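Local coordinates for protein probable ribose-5-phosphate isomerase B (Mycoplasma genitalium, PDB 6MU0) that probably catalyses the interconversion of ribulose 5-phosphate and ribose 5-phosphate in the non-oxidative stage of the pentose phosphate pathway, at residues I13-D18 / F37-L42; S17-L22 / N45-N50; K91-A96 / N112-C117; L106-D111 / D133-A138. All coordinates share one frame; numbering follows the deposited sequence. Where two conformers were deposited one is given.

How the interactions relate
Interactions 1 and 3 are parallel strand pairings at the two ends of one five-stranded sheet, each closing a beta-alpha-beta unit, and both are partly buried. Interaction 1 is bonded through backbone atoms with aliphatic and aromatic cover, whereas interaction 3 adds an asparagine amide where the regular pairing begins. Interaction 4 joins the ends of two helices and touches interactions 1 and 3: Leu136 packs on Ile13 and Phe37, and Ala107 meets Ala96 and Ala113. Its chemistry is an arginine reaching helix-end carbonyls. Interaction 2 lies at the surface, between loops; it shares Ser17 and Asp18 with interaction 1, and both touch the bound ribulose-5-phosphate.

Interaction 1. Residues I13-D18 / F37-L42; sequences IFIASD and FNVVDL. With 5RP (ribulose-5-phosphate), chain B.
Phe14 and Val40 lie side by side on one face of a parallel strand pair, their side chains pointing the same way. From Phe14, CB meets CD1 of Leu42 at 4.0 Å. With CG beside the backbone N (chi1 -60°), the ring lies alongside Val40: CD1 rests 3.6 Å from Val40 CB, and CE1 meets Val40 CG2 at 3.9 Å. On the face of Ile13 and Ile15, Ile13 CD1 touches Phe37 CD1 at 3.7 Å, and Ile15 CG2 lies near Val39 CG1 and Asp41 CB. Four backbone bonds join the strands: Ile13 N to Asn38 O, Val40 N to Ile13 O (2.8 Å), Ile15 N to Val40 O (2.9 Å) and Leu42 N to Ile15 O. Beyond the pairing, the loop after strand 12-16 leads into the sugar site, where Asp18 OD2 accepts a hydrogen bond from O13 of ribulose-5-phosphate at 2.6 Å. Helix 22-34 connects strands 12-16 and 38-41 in a beta-alpha-beta unit; that helix covers Val39, helix 53-66 covers Phe14 and Ala16 on the other face, and strand 72-75 continues the sheet beyond strand 12-16.

Interaction 2. Residues S17-L22 / N45-N50; sequences SDHTGL and NYFDAN. With 5RP (ribulose-5-phosphate), chain B.
His19 turns its imidazole face to the 45-50 loop and its edge to the substrate. Ala49 O stands 3.1 Å above the ring plane, over the centre; although His19 NE2 is 3.2 Å from this oxygen, the angle is too poor for a hydrogen bond. Asp18 OD2 lies over the opposite face, toward the rim. At the edge, His19 NE2 donates to the phosphate oxygen O11 of ribulose-5-phosphate over 2.7 Å, almost straight at 177°. With CG between the backbone N and carbonyl carbon (chi1 55°), the imidazole lies beneath Ala49 O with NE2 toward the phosphate. The backbone sets His19 CB 3.0 Å from Asp48 O, a close approach. The other ring nitrogen, ND1, is hydrogen-bonded to Asp51, so bonds on both nitrogens fix the ring's rotation. The two loops follow strands 12-16 and 38-41 at the C-terminal edge of the parallel sheet, the usual place for the substrate site in such alpha/beta folds. The Phe47 ring is turned edge-on to the 17-22 loop: His19 O lies in its plane, 3.3 Å from CE1. Leu22 CD1 comes in near the same ring's edge, 3.9 Å from Phe47 CB. Each loop contains an Asx turn: Asp18 OD1 takes both OG1 and N of Thr20, the hydroxyl on its syn lone pair, and Asp48 OD1 takes Asn50 N.

Interaction 3. Residues K91-A96 / N112-C117; sequences KGVLAA and NANVLC
In the beta-alpha-beta unit of strand 95-97, helix 101-109 and strand 115-117, the amide of Asn114 bridges the two chain segments before their regular pairing begins. Its CG sits between the backbone N and carbonyl carbon (chi1 54°), turning the amide toward the partner backbone. There OD1 accepts a hydrogen bond from Leu94 N at 2.8 Å, nearly straight (175°) but tilted from the carbonyl plane, while ND2 gives a hydrogen in the amide plane to Gly92 O at 3.0 Å. ND2 also bonds to Ser68 O, so three bonds fix the rotation of the buried amide. Leu94 O is gripped twice, by Asn114 N in its carbonyl plane and by Val115 N from above it. The parallel pairing then proceeds through Ala96 N to Val115 O (2.9 Å) and Cys117 N to Ala96 O, at the edge of a Rossmann-like sheet. On one face Ala95 CB lies 3.9 Å from Val115 CB, and the Val93 and Val115 side chains cross obliquely, touching through CG1 and CG2. On the other face Ala96 CB meets Ala113 CB at 3.7 Å. Helix 81-88 covers Ala95 and Cys117, whereas helix 125-137 covers Ala113 and Leu116.

Interaction 4. Residues L106-D111 / D133-A138; sequences LARQHD and DDFLKA
The carbonyl oxygen of Phe135 accepts a hydrogen bond from Arg108 NH2 at 2.9 Å, with 153° at the hydrogen, in the conformer described, one of two modelled. This oxygen lies near the guanidinium plane, at its edge. Leu136 O, also near that edge, takes a weak second bond from the same nitrogen at 3.3 Å. Arg108 therefore reaches two carbonyls in the last turn of helix 125-137, where main-chain oxygens no longer all have amide partners further along the helix; the positive charge probably also suits the negative end of the helix dipole. The arginine starts with CG anti to its backbone N (chi1 -153°) and bends at chi2 (87°), which carries CD across the Phe135 ring. CD lies 4.0 Å from the ring centroid and over the face, a CH-pi contact. At the edge of the same ring, Ala107 CB touches Phe135 CE1 at 4.0 Å. At the base of the side chain, Arg108 CB meets Ala138 CB at 3.8 Å, and Gln109 CG borders the same methyl. Just past Gln109 come His110, probably the proton donor, and Asp111, a probable substrate-binding residue. The arrangement belongs to the helical layer of an alpha/beta fold: helices 101-109 and 125-137 pack against each other through their C-terminal turns, with an arginine of one bonded to a carbonyl near the end of the other.

Interaction 1. Residues I13-D18 / F37-L42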
loop_
_atom_site.group_PDB
_atom_site.type_symbol
_atom_site.label_atom_id
_atom_site.label_comp_id
_atom_site.label_asym_id
_atom_site.label_seq_id
_atom_site.Cartn_x
_atom_site.Cartn_y
_atom_site.Cartn_z
ATOM N N ILE A 13 7.369 -5.153 -4.316
ATOM C CA ILE A 13 6.029 -4.767 -3.877
ATOM C C ILE A 13 5.485 -5.902 -3.026
ATOM O O ILE A 13 5.352 -7.035 -3.505
ATOM C CB ILE A 13 5.092 -4.506 -5.065
ATOM C CG1 ILE A 13 5.663 -3.416 -5.977
ATOM C CG2 ILE A 13 3.689 -4.127 -4.569
ATOM C CD1 ILE A 13 4.851 -3.188 -7.243
ATOM N N PHE A 14 5.168 -5.607 -1.770
ATOM C CA PHE A 14 4.609 -6.584 -0.843
ATOM C C PHE A 14 3.109 -6.347 -0.746
ATOM O O PHE A 14 2.674 -5.212 -0.538
ATOM C CB PHE A 14 5.253 -6.424 0.535
ATOM C CG PHE A 14 6.745 -6.619 0.520
ATOM C CD1 PHE A 14 7.292 -7.895 0.642
ATOM C CD2 PHE A 14 7.607 -5.544 0.339
ATOM C CE1 PHE A 14 8.665 -8.092 0.614
ATOM C CE2 PHE A 14 8.985 -5.744 0.313
ATOM C CZ PHE A 14 9.504 -7.015 0.445
ATOM N N ILE A 15 2.321 -7.410 -0.886
ATOM C CA ILE A 15 0.867 -7.295 -0.892
ATOM C C ILE A 15 0.267 -8.272 0.108
ATOM O O ILE A 15 0.714 -9.417 0.232
ATOM C CB ILE A 15 0.279 -7.480 -2.312
ATOM C CG1 ILE A 15 -1.225 -7.193 -2.325
ATOM C CG2 ILE A 15 0.590 -8.849 -2.888
ATOM C CD1 ILE A 15 -1.801 -7.003 -3.720
ATOM N N ALA A 16 -0.756 -7.813 0.823
ATOM C CA ALA A 16 -1.500 -8.661 1.739
ATOM C C ALA A 16 -2.908 -8.106 1.900
ATOM O O ALA A 16 -3.215 -6.988 1.479
ATOM C CB ALA A 16 -0.803 -8.805 3.092
ATOM N N SER A 17 -3.762 -8.890 2.550
ATOM C CA SER A 17 -5.131 -8.473 2.811
ATOM C C SER A 17 -5.590 -9.130 4.100
ATOM O O SER A 17 -4.842 -9.872 4.738
ATOM C CB SER A 17 -6.051 -8.879 1.655
ATOM O OG SER A 17 -6.231 -10.286 1.593
ATOM N N ASP A 18 -6.834 -8.867 4.492
ATOM C CA ASP A 18 -7.517 -9.798 5.374
ATOM C C ASP A 18 -8.440 -10.686 4.541
ATOM O O ASP A 18 -8.397 -10.684 3.302
ATOM C CB ASP A 18 -8.220 -9.092 6.540
ATOM C CG ASP A 18 -9.462 -8.316 6.123
ATOM O OD1 ASP A 18 -9.752 -8.232 4.907
ATOM O OD2 ASP A 18 -10.144 -7.778 7.037
ATOM N N PHE A 37 6.788 -6.445 -12.501
ATOM C CA PHE A 37 7.158 -6.026 -11.163
ATOM C C PHE A 37 7.543 -7.245 -10.332
ATOM O O PHE A 37 7.149 -8.380 -10.626
ATOM C CB PHE A 37 5.992 -5.319 -10.473
ATOM C CG PHE A 37 5.679 -3.961 -11.035
ATOM C CD1 PHE A 37 6.355 -2.839 -10.582
ATOM C CD2 PHE A 37 4.692 -3.800 -11.996
ATOM C CE1 PHE A 37 6.068 -1.585 -11.089
ATOM C CE2 PHE A 37 4.403 -2.542 -12.506
ATOM C CZ PHE A 37 5.090 -1.439 -12.050
ATOM N N ASN A 38 8.332 -6.994 -9.292
ATOM C CA ASN A 38 8.638 -7.991 -8.274
ATOM C C ASN A 38 7.543 -7.898 -7.221
ATOM O O ASN A 38 7.424 -6.877 -6.538
ATOM C CB ASN A 38 10.001 -7.705 -7.649
ATOM C CG ASN A 38 11.116 -7.706 -8.668
ATOM O OD1 ASN A 38 11.138 -8.536 -9.580
ATOM N ND2 ASN A 38 12.046 -6.773 -8.525
ATOM N N VAL A 39 6.734 -8.949 -7.102
ATOM C CA VAL A 39 5.526 -8.918 -6.286
ATOM C C VAL A 39 5.580 -10.068 -5.299
ATOM O O VAL A 39 5.818 -11.217 -5.688
ATOM C CB VAL A 39 4.250 -9.009 -7.141
ATOM C CG1 VAL A 39 3.004 -8.895 -6.260
ATOM C CG2 VAL A 39 4.267 -7.956 -8.230
ATOM N N VAL A 40 5.318 -9.757 -4.032
ATOM C CA VAL A 40 5.476 -10.687 -2.922
ATOM C C VAL A 40 4.146 -10.732 -2.171
ATOM O O VAL A 40 3.831 -9.817 -1.402
ATOM C CB VAL A 40 6.618 -10.260 -1.993
ATOM C CG1 VAL A 40 6.930 -11.351 -0.994
ATOM C CG2 VAL A 40 7.854 -9.870 -2.796
ATOM N N ASP A 41 3.370 -11.798 -2.377
ATOM C CA ASP A 41 2.092 -11.994 -1.697
ATOM C C ASP A 41 2.371 -12.606 -0.329
ATOM O O ASP A 41 2.792 -13.764 -0.231
ATOM C CB ASP A 41 1.232 -12.904 -2.571
ATOM C CG ASP A 41 -0.146 -13.197 -1.989
ATOM O OD1 ASP A 41 -0.445 -12.858 -0.822
ATOM O OD2 ASP A 41 -0.946 -13.803 -2.727
ATOM N N LEU A 42 2.152 -11.822 0.727
ATOM C CA LEU A 42 2.424 -12.248 2.091
ATOM C C LEU A 42 1.227 -12.906 2.758
ATOM O O LEU A 42 1.297 -13.231 3.948
ATOM C CB LEU A 42 2.922 -11.069 2.931
ATOM C CG LEU A 42 4.235 -10.447 2.447
ATOM C CD1 LEU A 42 4.630 -9.279 3.329
ATOM C CD2 LEU A 42 5.343 -11.486 2.413
HETATM C C2 5RP B . -11.127 -2.831 8.668
HETATM C C3 5RP B . -12.023 -3.619 7.734
HETATM C C5 5RP B . -12.070 -5.144 7.921
HETATM O O13 5RP B . -11.872 -5.805 6.687
HETATM C C6 5RP B . -13.470 -5.413 8.477
HETATM O O14 5RP B . -13.606 -4.712 9.712
HETATM C C7 5RP B . -13.737 -6.889 8.678
HETATM O O8 5RP B . -15.140 -7.045 8.963
HETATM P P9 5RP B . -15.720 -8.508 9.277
HETATM O O12 5RP B . -17.187 -8.295 9.517
HETATM O O11 5RP B . -15.431 -9.372 8.055
HETATM O O10 5RP B . -14.984 -9.046 10.489
HETATM O O4 5RP B . -12.727 -3.092 6.898
HETATM O O1 5RP B . -11.197 -1.440 8.376
#

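Interaction 2. Residues S17-L22 / N45-N50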
loop_
_atom_site.group_PDB
_atom_site.type_symbol
_atom_site.label_atom_id
_atom_site.label_comp_id
_atom_site.label_asym_id
_atom_site.label_seq_id
_atom_site.Cartn_x
_atom_site.Cartn_y
_atom_site.Cartn_z
ATOM N N SER A 17 -3.762 -8.890 2.550
ATOM C CA SER A 17 -5.131 -8.473 2.811
ATOM C C SER A 17 -5.590 -9.130 4.100
ATOM O O SER A 17 -4.842 -9.872 4.738
ATOM C CB SER A 17 -6.051 -8.879 1.655
ATOM O OG SER A 17 -6.231 -10.286 1.593
ATOM N N ASP A 18 -6.834 -8.867 4.492
ATOM C CA ASP A 18 -7.517 -9.798 5.374
ATOM C C ASP A 18 -8.440 -10.686 4.541
ATOM O O ASP A 18 -8.397 -10.684 3.302
ATOM C CB ASP A 18 -8.220 -9.092 6.540
ATOM C CG ASP A 18 -9.462 -8.316 6.123
ATOM O OD1 ASP A 18 -9.752 -8.232 4.907
ATOM O OD2 ASP A 18 -10.144 -7.778 7.037
ATOM N N HIS A 19 -9.284 -11.455 5.232
ATOM C CA HIS A 19 -10.194 -12.389 4.580
ATOM C C HIS A 19 -11.118 -11.734 3.564
ATOM O O HIS A 19 -11.675 -12.447 2.726
ATOM C CB HIS A 19 -11.064 -13.089 5.628
ATOM C CG HIS A 19 -11.812 -12.149 6.527
ATOM N ND1 HIS A 19 -11.297 -11.695 7.724
ATOM C CD2 HIS A 19 -13.031 -11.570 6.402
ATOM C CE1 HIS A 19 -12.167 -10.880 8.297
ATOM N NE2 HIS A 19 -13.228 -10.786 7.514
ATOM N N THR A 20 -11.325 -10.414 3.630
ATOM C CA THR A 20 -12.255 -9.771 2.706
ATOM C C THR A 20 -11.666 -9.565 1.321
ATOM O O THR A 20 -12.414 -9.229 0.398
ATOM C CB THR A 20 -12.721 -8.398 3.227
ATOM O OG1 THR A 20 -11.645 -7.454 3.144
ATOM C CG2 THR A 20 -13.231 -8.475 4.657
ATOM N N GLY A 21 -10.358 -9.730 1.154
ATOM C CA GLY A 21 -9.717 -9.243 -0.050
ATOM C C GLY A 21 -8.924 -10.243 -0.867
ATOM O O GLY A 21 -8.072 -9.834 -1.661
ATOM N N LEU A 22 -9.198 -11.545 -0.719
ATOM C CA LEU A 22 -8.344 -12.542 -1.362
ATOM C C LEU A 22 -8.451 -12.509 -2.883
ATOM O O LEU A 22 -7.440 -12.667 -3.580
ATOM C CB LEU A 22 -8.673 -13.937 -0.846
ATOM C CG LEU A 22 -8.528 -14.103 0.666
ATOM C CD1 LEU A 22 -8.808 -15.545 1.059
ATOM C CD2 LEU A 22 -7.145 -13.675 1.116
ATOM N N ASN A 45 -3.358 -17.009 2.372
ATOM C CA ASN A 45 -3.367 -17.890 1.214
ATOM C C ASN A 45 -4.606 -18.767 1.154
ATOM O O ASN A 45 -4.774 -19.539 0.201
ATOM C CB ASN A 45 -2.073 -18.704 1.193
ATOM C CG ASN A 45 -0.865 -17.799 1.212
ATOM O OD1 ASN A 45 -0.823 -16.810 0.478
ATOM N ND2 ASN A 45 0.086 -18.074 2.090
ATOM N N TYR A 46 -5.473 -18.666 2.152
ATOM C CA TYR A 46 -6.772 -19.312 2.124
ATOM C C TYR A 46 -7.702 -18.486 2.997
ATOM O O TYR A 46 -7.266 -17.622 3.763
ATOM C CB TYR A 46 -6.708 -20.775 2.566
ATOM C CG TYR A 46 -6.312 -20.975 4.004
ATOM C CD1 TYR A 46 -7.270 -21.008 5.009
ATOM C CD2 TYR A 46 -4.981 -21.155 4.359
ATOM C CE1 TYR A 46 -6.914 -21.202 6.327
ATOM C CE2 TYR A 46 -4.614 -21.349 5.676
ATOM C CZ TYR A 46 -5.585 -21.373 6.656
ATOM O OH TYR A 46 -5.231 -21.567 7.970
ATOM N N PHE A 47 -8.990 -18.763 2.878
ATOM C CA PHE A 47 -10.013 -17.939 3.502
ATOM C C PHE A 47 -10.279 -18.365 4.943
ATOM O O PHE A 47 -10.564 -19.539 5.220
ATOM C CB PHE A 47 -11.304 -18.025 2.694
ATOM C CG PHE A 47 -12.413 -17.200 3.267
ATOM C CD1 PHE A 47 -12.444 -15.827 3.074
ATOM C CD2 PHE A 47 -13.421 -17.792 4.014
ATOM C CE1 PHE A 47 -13.465 -15.061 3.608
ATOM C CE2 PHE A 47 -14.437 -17.027 4.559
ATOM C CZ PHE A 47 -14.458 -15.658 4.354
ATOM N N ASP A 48 -10.227 -17.389 5.847
ATOM C CA ASP A 48 -10.614 -17.548 7.247
ATOM C C ASP A 48 -11.476 -16.342 7.587
ATOM O O ASP A 48 -10.951 -15.236 7.749
ATOM C CB ASP A 48 -9.375 -17.591 8.142
ATOM C CG ASP A 48 -9.704 -17.579 9.634
ATOM O OD1 ASP A 48 -10.886 -17.475 10.020
ATOM O OD2 ASP A 48 -8.750 -17.665 10.431
ATOM N N ALA A 49 -12.789 -16.559 7.703
ATOM C CA ALA A 49 -13.749 -15.470 7.874
ATOM C C ALA A 49 -13.443 -14.582 9.071
ATOM O O ALA A 49 -13.938 -13.452 9.123
ATOM C CB ALA A 49 -15.158 -16.034 8.042
ATOM N N ASN A 50 -12.664 -15.072 10.035
ATOM C CA ASN A 50 -12.419 -14.356 11.281
ATOM C C ASN A 50 -11.024 -13.754 11.391
ATOM O O ASN A 50 -10.696 -13.207 12.450
ATOM C CB ASN A 50 -12.682 -15.285 12.458
ATOM C CG ASN A 50 -14.034 -15.924 12.360
ATOM O OD1 ASN A 50 -15.036 -15.231 12.182
ATOM N ND2 ASN A 50 -14.073 -17.253 12.398
HETATM C C2 5RP B . -11.127 -2.831 8.668
HETATM C C3 5RP B . -12.023 -3.619 7.734
HETATM C C5 5RP B . -12.070 -5.144 7.921
HETATM O O13 5RP B . -11.872 -5.805 6.687
HETATM C C6 5RP B . -13.470 -5.413 8.477
HETATM O O14 5RP B . -13.606 -4.712 9.712
HETATM C C7 5RP B . -13.737 -6.889 8.678
HETATM O O8 5RP B . -15.140 -7.045 8.963
HETATM P P9 5RP B . -15.720 -8.508 9.277
HETATM O O12 5RP B . -17.187 -8.295 9.517
HETATM O O11 5RP B . -15.431 -9.372 8.055
HETATM O O10 5RP B . -14.984 -9.046 10.489
HETATM O O4 5RP B . -12.727 -3.092 6.898
HETATM O O1 5RP B . -11.197 -1.440 8.376
#

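Interaction 3. Residues K91-A96 / N112-C117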
loop_
_atom_site.group_PDB
_atom_site.type_symbol
_atom_site.label_atom_id
_atom_site.label_comp_id
_atom_site.label_asym_id
_atom_site.label_seq_id
_atom_site.Cartn_x
_atom_site.Cartn_y
_atom_site.Cartn_z
ATOM N N LYS A 91 7.545 2.481 11.597
ATOM C CA LYS A 91 8.548 3.497 11.305
ATOM C C LYS A 91 8.904 3.503 9.827
ATOM O O LYS A 91 9.169 2.456 9.227
ATOM C CB LYS A 91 9.810 3.216 12.118
ATOM C CG LYS A 91 9.627 3.389 13.612
ATOM C CD LYS A 91 9.417 4.846 13.989
ATOM C CE LYS A 91 9.177 5.006 15.484
ATOM N NZ LYS A 91 7.909 4.355 15.904
ATOM N N GLY A 92 8.917 4.699 9.239
ATOM C CA GLY A 92 9.283 4.861 7.852
ATOM C C GLY A 92 8.167 4.603 6.871
ATOM O O GLY A 92 8.359 4.821 5.667
ATOM N N VAL A 93 7.014 4.151 7.332
ATOM C CA VAL A 93 5.901 3.859 6.442
ATOM C C VAL A 93 5.005 5.081 6.319
ATOM O O VAL A 93 4.719 5.772 7.304
ATOM C CB VAL A 93 5.130 2.619 6.931
ATOM C CG1 VAL A 93 3.829 2.444 6.152
ATOM C CG2 VAL A 93 6.010 1.391 6.790
ATOM N N LEU A 94 4.570 5.355 5.095
ATOM C CA LEU A 94 3.600 6.404 4.794
ATOM C C LEU A 94 2.492 5.713 4.005
ATOM O O LEU A 94 2.668 5.390 2.828
ATOM C CB LEU A 94 4.267 7.519 3.994
ATOM C CG LEU A 94 5.371 8.280 4.737
ATOM C CD1 LEU A 94 6.109 9.166 3.743
ATOM C CD2 LEU A 94 4.809 9.095 5.899
ATOM N N ALA A 95 1.363 5.450 4.659
ATOM C CA ALA A 95 0.301 4.639 4.080
ATOM C C ALA A 95 -0.895 5.509 3.714
ATOM O O ALA A 95 -1.416 6.250 4.559
ATOM C CB ALA A 95 -0.124 3.529 5.041
ATOM N N ALA A 96 -1.321 5.414 2.453
ATOM C CA ALA A 96 -2.383 6.239 1.898
ATOM C C ALA A 96 -3.581 5.377 1.538
ATOM O O ALA A 96 -3.449 4.404 0.789
ATOM C CB ALA A 96 -1.899 6.921 0.621
ATOM N N ASN A 112 4.032 11.056 -1.000
ATOM C CA ASN A 112 5.150 10.114 -1.100
ATOM C C ASN A 112 4.828 8.766 -0.457
ATOM O O ASN A 112 5.685 8.127 0.151
ATOM C CB ASN A 112 6.445 10.689 -0.527
ATOM C CG ASN A 112 7.662 9.964 -1.036
ATOM O OD1 ASN A 112 7.628 9.366 -2.112
ATOM N ND2 ASN A 112 8.745 9.998 -0.267
ATOM N N ALA A 113 3.582 8.321 -0.588
ATOM C CA ALA A 113 3.192 7.107 0.111
ATOM C C ALA A 113 4.022 5.925 -0.369
ATOM O O ALA A 113 4.288 5.780 -1.563
ATOM C CB ALA A 113 1.715 6.817 -0.142
ATOM N N ASN A 114 4.427 5.071 0.567
ATOM C CA ASN A 114 5.040 3.801 0.201
ATOM C C ASN A 114 4.152 2.600 0.484
ATOM O O ASN A 114 4.554 1.472 0.182
ATOM C CB ASN A 114 6.447 3.635 0.794
ATOM C CG ASN A 114 6.484 3.821 2.297
ATOM O OD1 ASN A 114 5.464 3.716 2.983
ATOM N ND2 ASN A 114 7.672 4.097 2.822
ATOM N N VAL A 115 2.944 2.817 1.009
ATOM C CA VAL A 115 1.954 1.766 1.173
ATOM C C VAL A 115 0.616 2.305 0.687
ATOM O O VAL A 115 0.185 3.392 1.103
ATOM C CB VAL A 115 1.862 1.268 2.629
ATOM C CG1 VAL A 115 0.690 0.302 2.809
ATOM C CG2 VAL A 115 3.169 0.591 3.054
ATOM N N LEU A 116 -0.014 1.558 -0.213
ATOM C CA LEU A 116 -1.307 1.883 -0.789
ATOM C C LEU A 116 -2.345 0.983 -0.133
ATOM O O LEU A 116 -2.209 -0.245 -0.162
ATOM C CB LEU A 116 -1.250 1.616 -2.293
ATOM C CG LEU A 116 -2.559 1.750 -3.060
ATOM C CD1 LEU A 116 -3.076 3.179 -3.026
ATOM C CD2 LEU A 116 -2.340 1.273 -4.492
ATOM N N CYS A 117 -3.375 1.595 0.450
ATOM C CA CYS A 117 -4.443 0.889 1.144
ATOM C C CYS A 117 -5.729 1.003 0.339
ATOM O O CYS A 117 -6.090 2.101 -0.112
ATOM C CB CYS A 117 -4.640 1.460 2.546
ATOM S SG CYS A 117 -3.131 1.336 3.550
#

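Interaction 4. Residues L106-D111 / D133-A138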
loop_
_atom_site.group_PDB
_atom_site.type_symbol
_atom_site.label_atom_id
_atom_site.label_comp_id
_atom_site.label_asym_id
_atom_site.label_seq_id
_atom_site.Cartn_x
_atom_site.Cartn_y
_atom_site.Cartn_z
ATOM N N LEU A 106 -2.148 11.438 -6.574
ATOM C CA LEU A 106 -1.803 12.412 -5.542
ATOM C C LEU A 106 -1.176 11.752 -4.324
ATOM O O LEU A 106 -0.337 12.363 -3.654
ATOM C CB LEU A 106 -3.031 13.212 -5.121
ATOM C CG LEU A 106 -3.426 14.328 -6.081
ATOM C CD1 LEU A 106 -4.830 14.812 -5.767
ATOM C CD2 LEU A 106 -2.428 15.484 -6.014
ATOM N N ALA A 107 -1.577 10.514 -4.011
ATOM C CA ALA A 107 -1.002 9.822 -2.862
ATOM C C ALA A 107 0.502 9.664 -3.011
ATOM O O ALA A 107 1.228 9.665 -2.012
ATOM C CB ALA A 107 -1.659 8.454 -2.692
ATOM N N ARG A 108 0.982 9.511 -4.243
ATOM C CA ARG A 108 2.408 9.481 -4.534
ATOM C C ARG A 108 2.968 10.894 -4.704
ATOM O O ARG A 108 3.985 11.247 -4.100
ATOM C CB ARG A 108 2.617 8.678 -5.822
ATOM C CG ARG A 108 3.966 8.014 -5.952
ATOM C CD ARG A 108 3.980 6.641 -5.299
ATOM N NE ARG A 108 5.318 6.064 -5.347
ATOM C CZ ARG A 108 5.801 5.368 -6.372
ATOM N NH1 ARG A 108 7.034 4.888 -6.320
ATOM N NH2 ARG A 108 5.056 5.150 -7.451
ATOM N N GLN A 109 2.297 11.710 -5.525
ATOM C CA GLN A 109 2.817 13.019 -5.918
ATOM C C GLN A 109 3.020 13.936 -4.720
ATOM O O GLN A 109 4.050 14.617 -4.615
ATOM C CB GLN A 109 1.860 13.665 -6.921
ATOM C CG GLN A 109 1.828 12.981 -8.273
ATOM C CD GLN A 109 0.623 13.383 -9.106
ATOM O OE1 GLN A 109 -0.372 13.876 -8.579
ATOM N NE2 GLN A 109 0.709 13.166 -10.418
ATOM N N HIS A 110 2.021 14.007 -3.834
ATOM C CA HIS A 110 2.087 14.882 -2.668
ATOM C C HIS A 110 2.539 14.161 -1.409
ATOM O O HIS A 110 3.337 14.704 -0.642
ATOM C CB HIS A 110 0.720 15.511 -2.381
ATOM C CG HIS A 110 0.321 16.563 -3.355
ATOM N ND1 HIS A 110 -0.683 17.469 -3.090
ATOM C CD2 HIS A 110 0.790 16.867 -4.589
ATOM C CE1 HIS A 110 -0.819 18.281 -4.122
ATOM N NE2 HIS A 110 0.066 17.942 -5.043
ATOM N N ASP A 111 2.042 12.950 -1.164
ATOM C CA ASP A 111 2.250 12.311 0.128
ATOM C C ASP A 111 3.405 11.323 0.147
ATOM O O ASP A 111 3.711 10.787 1.217
ATOM C CB ASP A 111 0.975 11.581 0.574
ATOM C CG ASP A 111 -0.241 12.457 0.541
ATOM O OD1 ASP A 111 -0.370 13.330 1.411
ATOM O OD2 ASP A 111 -1.081 12.261 -0.354
ATOM N N ASP A 133 -2.484 1.098 -10.742
ATOM C CA ASP A 133 -1.681 1.508 -11.891
ATOM C C ASP A 133 -1.275 2.975 -11.794
ATOM O O ASP A 133 -0.121 3.327 -12.073
ATOM C CB ASP A 133 -2.445 1.257 -13.194
ATOM C CG ASP A 133 -2.458 -0.212 -13.613
ATOM O OD1 ASP A 133 -1.698 -1.030 -13.047
ATOM O OD2 ASP A 133 -3.241 -0.540 -14.528
ATOM N N ASP A 134 -2.209 3.850 -11.412
ATOM C CA ASP A 134 -1.883 5.273 -11.359
ATOM C C ASP A 134 -0.950 5.590 -10.197
ATOM O O ASP A 134 -0.084 6.465 -10.312
ATOM C CB ASP A 134 -3.152 6.124 -11.308
ATOM C CG ASP A 134 -3.234 7.108 -12.467
ATOM O OD1 ASP A 134 -2.522 6.908 -13.478
ATOM O OD2 ASP A 134 -3.991 8.095 -12.367
ATOM N N PHE A 135 -1.110 4.885 -9.075
ATOM C CA PHE A 135 -0.199 5.048 -7.948
ATOM C C PHE A 135 1.225 4.670 -8.340
ATOM O O PHE A 135 2.177 5.392 -8.021
ATOM C CB PHE A 135 -0.699 4.179 -6.794
ATOM C CG PHE A 135 0.145 4.249 -5.553
ATOM C CD1 PHE A 135 -0.060 5.251 -4.623
ATOM C CD2 PHE A 135 1.112 3.291 -5.294
ATOM C CE1 PHE A 135 0.688 5.308 -3.466
ATOM C CE2 PHE A 135 1.872 3.346 -4.140
ATOM C CZ PHE A 135 1.660 4.359 -3.227
ATOM N N LEU A 136 1.384 3.558 -9.062
ATOM C CA LEU A 136 2.719 3.108 -9.444
ATOM C C LEU A 136 3.333 3.986 -10.528
ATOM O O LEU A 136 4.555 4.168 -10.554
ATOM C CB LEU A 136 2.668 1.652 -9.906
ATOM C CG LEU A 136 2.341 0.653 -8.799
ATOM C CD1 LEU A 136 2.177 -0.734 -9.364
ATOM C CD2 LEU A 136 3.428 0.670 -7.741
ATOM N N LYS A 137 2.510 4.529 -11.426
ATOM C CA LYS A 137 3.011 5.376 -12.505
ATOM C C LYS A 137 3.398 6.768 -12.019
ATOM O O LYS A 137 4.283 7.399 -12.608
ATOM C CB LYS A 137 1.945 5.484 -13.598
ATOM C CG LYS A 137 2.384 6.216 -14.856
ATOM C CD LYS A 137 1.269 6.226 -15.892
ATOM C CE LYS A 137 1.699 6.934 -17.168
ATOM N NZ LYS A 137 0.614 6.942 -18.189
ATOM N N ALA A 138 2.751 7.261 -10.969
ATOM C CA ALA A 138 3.000 8.604 -10.481
ATOM C C ALA A 138 4.365 8.684 -9.801
ATOM O O ALA A 138 4.940 7.679 -9.375
ATOM C CB ALA A 138 1.906 9.004 -9.492
#